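Long-range contact in esterase E25 (Uncultured bacterium, PDB 4Q05), which probably hydrolyses carboxylic esters, as an alpha/beta hydrolase of the bacterial hormone-sensitive lipase family: residues Asp130-His135 and Arg163-Asp168. Numbering follows the deposited sequence.
Sequences DKLFVH and RVLSID
Phe133 and His135 pair in parallel with Val164 and Ser166, and four backbone hydrogen bonds join the two strands. Leu165 takes part in two of them. Its N gives a bond to Phe133 O at 2.8 Å, and its O accepts one from His135 N, which sits 35° out of the carbonyl plane. Ile167 N then bonds His135 O.

Packing is tight where Val134 CG1 presses on Ile167 CD1 at 3.4 Å, closer than usual for two carbons, beside helix 179-194. On the other face Val164 CG1 lies close against His135 CB at 3.5 Å, with chi1 of 177° setting this methyl anti to the backbone N. Helix 151-160 covers this face and links the strands as a beta-alpha-beta crossover. The His135 ring has Ser166 CB at its edge, in plane, and touches Glu152 and Ala153 of that helix. His135 ND1 makes a weak hydrogen bond to Gly203 O, next to a probable nucleophile elbow. With an alanine in place of His135, Gly203 O would probably lose this partner and a gap would open beside Ser166 and the helix.

The Arg163 end is looser and partly exposed. One water joins Lys131 O, at 2.7 Å, to Arg163 N, and Arg163 NH2 forms a salt bridge with Glu129. Leu132 CD1 lies 4.2 Å from Leu165 CB.

The chemistry thus implies a largely apolar middle joined by backbone bonds, with the polar His135 and Ser166 on one face. Water bridges the strands at both ends, a second one linking His135 O, Ser166 OG and Ile167 O.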
ATOM      1  N   ASP A 130       4.984  -2.585  30.882  1.00 32.03           N
ATOM      2  CA  ASP A 130       3.841  -1.916  31.509  1.00 35.24           C
ATOM      3  C   ASP A 130       2.810  -1.477  30.473  1.00 35.32           C
ATOM      4  O   ASP A 130       1.988  -0.594  30.733  1.00 36.17           O
ATOM      5  CB  ASP A 130       4.290  -0.696  32.311  1.00 37.19           C
ATOM      6  CG  ASP A 130       4.842   0.414  31.429  1.00 42.59           C
ATOM      7  OD1 ASP A 130       5.238   0.127  30.276  1.00 40.72           O
ATOM      8  OD2 ASP A 130       4.889   1.569  31.899  1.00 46.19           O
ATOM      9  N   LYS A 131       2.852  -2.090  29.298  1.00 29.76           N
ATOM     10  CA  LYS A 131       1.961  -1.692  28.217  1.00 29.84           C
ATOM     11  C   LYS A 131       0.917  -2.782  27.990  1.00 28.40           C
ATOM     12  O   LYS A 131       1.076  -3.911  28.452  1.00 28.41           O
ATOM     13  CB  LYS A 131       2.764  -1.444  26.935  1.00 29.46           C
ATOM     14  CG  LYS A 131       3.938  -0.466  27.089  1.00 29.66           C
ATOM     15  CD  LYS A 131       3.502   0.849  27.706  1.00 31.48           C
ATOM     16  CE  LYS A 131       4.573   1.927  27.539  1.00 32.05           C
ATOM     17  NZ  LYS A 131       5.903   1.442  27.980  1.00 35.27           N
ATOM     18  N   LEU A 132      -0.151  -2.455  27.274  1.00 27.28           N
ATOM     19  CA  LEU A 132      -1.173  -3.454  26.990  1.00 29.55           C
ATOM     20  C   LEU A 132      -1.759  -3.280  25.596  1.00 27.09           C
ATOM     21  O   LEU A 132      -2.051  -2.159  25.162  1.00 29.48           O
ATOM     22  CB  LEU A 132      -2.291  -3.400  28.035  1.00 28.62           C
ATOM     23  CG  LEU A 132      -3.433  -4.401  27.847  1.00 24.18           C
ATOM     24  CD1 LEU A 132      -2.951  -5.823  28.053  1.00 22.22           C
ATOM     25  CD2 LEU A 132      -4.587  -4.080  28.803  1.00 29.50           C
ATOM     26  N   PHE A 133      -1.922  -4.395  24.896  1.00 26.50           N
ATOM     27  CA  PHE A 133      -2.535  -4.361  23.581  1.00 26.62           C
ATOM     28  C   PHE A 133      -3.932  -4.920  23.720  1.00 22.93           C
ATOM     29  O   PHE A 133      -4.114  -6.093  24.040  1.00 24.67           O
ATOM     30  CB  PHE A 133      -1.736  -5.194  22.571  1.00 25.77           C
ATOM     31  CG  PHE A 133      -2.244  -5.073  21.162  1.00 25.92           C
ATOM     32  CD1 PHE A 133      -3.421  -5.695  20.784  1.00 24.43           C
ATOM     33  CD2 PHE A 133      -1.545  -4.331  20.222  1.00 25.60           C
ATOM     34  CE1 PHE A 133      -3.906  -5.583  19.500  1.00 25.38           C
ATOM     35  CE2 PHE A 133      -2.014  -4.209  18.935  1.00 28.94           C
ATOM     36  CZ  PHE A 133      -3.203  -4.839  18.566  1.00 28.80           C
ATOM     37  N   VAL A 134      -4.925  -4.071  23.491  1.00 25.23           N
ATOM     38  CA  VAL A 134      -6.306  -4.509  23.588  1.00 22.08           C
ATOM     39  C   VAL A 134      -6.769  -4.881  22.187  1.00 25.02           C
ATOM     40  O   VAL A 134      -6.783  -4.050  21.269  1.00 23.81           O
ATOM     41  CB  VAL A 134      -7.201  -3.421  24.193  1.00 26.20           C
ATOM     42  CG1 VAL A 134      -8.648  -3.894  24.214  1.00 25.21           C
ATOM     43  CG2 VAL A 134      -6.707  -3.055  25.606  1.00 21.39           C
ATOM     44  N   HIS A 135      -7.136  -6.140  22.020  1.00 23.17           N
ATOM     45  CA  HIS A 135      -7.328  -6.673  20.681  1.00 24.16           C
ATOM     46  C   HIS A 135      -8.804  -6.893  20.391  1.00 27.97           C
ATOM     47  O   HIS A 135      -9.547  -7.384  21.242  1.00 23.25           O
ATOM     48  CB  HIS A 135      -6.553  -7.978  20.535  1.00 24.58           C
ATOM     49  CG  HIS A 135      -6.980  -8.796  19.363  1.00 26.17           C
ATOM     50  ND1 HIS A 135      -6.719  -8.421  18.062  1.00 27.24           N
ATOM     51  CD2 HIS A 135      -7.659  -9.966  19.292  1.00 25.10           C
ATOM     52  CE1 HIS A 135      -7.222  -9.326  17.238  1.00 24.22           C
ATOM     53  NE2 HIS A 135      -7.803 -10.270  17.959  1.00 29.26           N
ATOM     54  N   ARG A 163       1.686  -8.105  26.064  1.00 28.36           N
ATOM     55  CA  ARG A 163       0.480  -8.749  26.567  1.00 25.12           C
ATOM     56  C   ARG A 163      -0.701  -8.243  25.779  1.00 21.48           C
ATOM     57  O   ARG A 163      -0.784  -7.061  25.469  1.00 26.34           O
ATOM     58  CB  ARG A 163       0.255  -8.427  28.045  1.00 31.16           C
ATOM     59  CG  ARG A 163       1.301  -9.015  28.965  1.00 30.27           C
ATOM     60  CD  ARG A 163       0.977  -8.711  30.424  1.00 44.97           C
ATOM     61  NE  ARG A 163       2.037  -9.196  31.295  1.00 41.31           N
ATOM     62  CZ  ARG A 163       3.149  -8.518  31.561  1.00 44.29           C
ATOM     63  NH1 ARG A 163       3.340  -7.307  31.038  1.00 38.33           N
ATOM     64  NH2 ARG A 163       4.063  -9.048  32.357  1.00 50.08           N
ATOM     65  N   VAL A 164      -1.618  -9.150  25.481  1.00 24.79           N
ATOM     66  CA  VAL A 164      -2.826  -8.818  24.770  1.00 24.88           C
ATOM     67  C   VAL A 164      -4.042  -9.152  25.620  1.00 26.69           C
ATOM     68  O   VAL A 164      -4.080 -10.167  26.310  1.00 23.86           O
ATOM     69  CB  VAL A 164      -2.927  -9.607  23.459  1.00 25.20           C
ATOM     70  CG1 VAL A 164      -4.232  -9.288  22.761  1.00 24.38           C
ATOM     71  CG2 VAL A 164      -1.732  -9.285  22.565  1.00 23.21           C
ATOM     72  N   LEU A 165      -5.025  -8.270  25.574  1.00 26.33           N
ATOM     73  CA  LEU A 165      -6.326  -8.530  26.156  1.00 27.67           C
ATOM     74  C   LEU A 165      -7.314  -8.549  24.989  1.00 25.26           C
ATOM     75  O   LEU A 165      -7.584  -7.514  24.377  1.00 25.74           O
ATOM     76  CB  LEU A 165      -6.686  -7.429  27.155  1.00 27.02           C
ATOM     77  CG  LEU A 165      -8.094  -7.504  27.769  1.00 29.46           C
ATOM     78  CD1 LEU A 165      -8.225  -8.754  28.625  1.00 29.47           C
ATOM     79  CD2 LEU A 165      -8.371  -6.261  28.599  1.00 29.38           C
ATOM     80  N   SER A 166      -7.830  -9.727  24.656  1.00 25.02           N
ATOM     81  CA  SER A 166      -8.727  -9.831  23.512  1.00 27.46           C
ATOM     82  C   SER A 166     -10.171  -9.762  23.964  1.00 27.46           C
ATOM     83  O   SER A 166     -10.591 -10.504  24.846  1.00 27.96           O
ATOM     84  CB  SER A 166      -8.480 -11.116  22.717  1.00 25.11           C
ATOM     85  OG  SER A 166      -9.166 -11.062  21.474  1.00 26.76           O
ATOM     86  N   ILE A 167     -10.926  -8.856  23.358  1.00 25.82           N
ATOM     87  CA  ILE A 167     -12.307  -8.661  23.754  1.00 25.03           C
ATOM     88  C   ILE A 167     -13.270  -9.547  22.962  1.00 28.52           C
ATOM     89  O   ILE A 167     -13.395  -9.432  21.750  1.00 23.41           O
ATOM     90  CB  ILE A 167     -12.724  -7.197  23.606  1.00 27.48           C
ATOM     91  CG1 ILE A 167     -11.713  -6.312  24.352  1.00 26.37           C
ATOM     92  CG2 ILE A 167     -14.171  -7.025  24.089  1.00 23.04           C
ATOM     93  CD1 ILE A 167     -11.965  -4.828  24.227  1.00 27.88           C
ATOM     94  N   ASP A 168     -13.951 -10.430  23.674  1.00 23.50           N
ATOM     95  CA  ASP A 168     -14.911 -11.337  23.079  1.00 23.65           C
ATOM     96  C   ASP A 168     -16.273 -10.641  23.126  1.00 30.73           C
ATOM     97  O   ASP A 168     -17.157 -10.988  23.910  1.00 29.27           O
ATOM     98  CB  ASP A 168     -14.902 -12.637  23.876  1.00 23.34           C
ATOM     99  CG  ASP A 168     -15.964 -13.606  23.433  1.00 25.27           C
ATOM    100  OD1 ASP A 168     -16.487 -13.484  22.306  1.00 29.45           O
ATOM    101  OD2 ASP A 168     -16.271 -14.509  24.227  1.00 27.96           O
TER
HETATM  102  O   HOH W   1       2.814  -5.993  28.034  1.00 30.52           O
HETATM  103  O   HOH W   2     -11.241  -9.905  20.174  1.00 24.85           O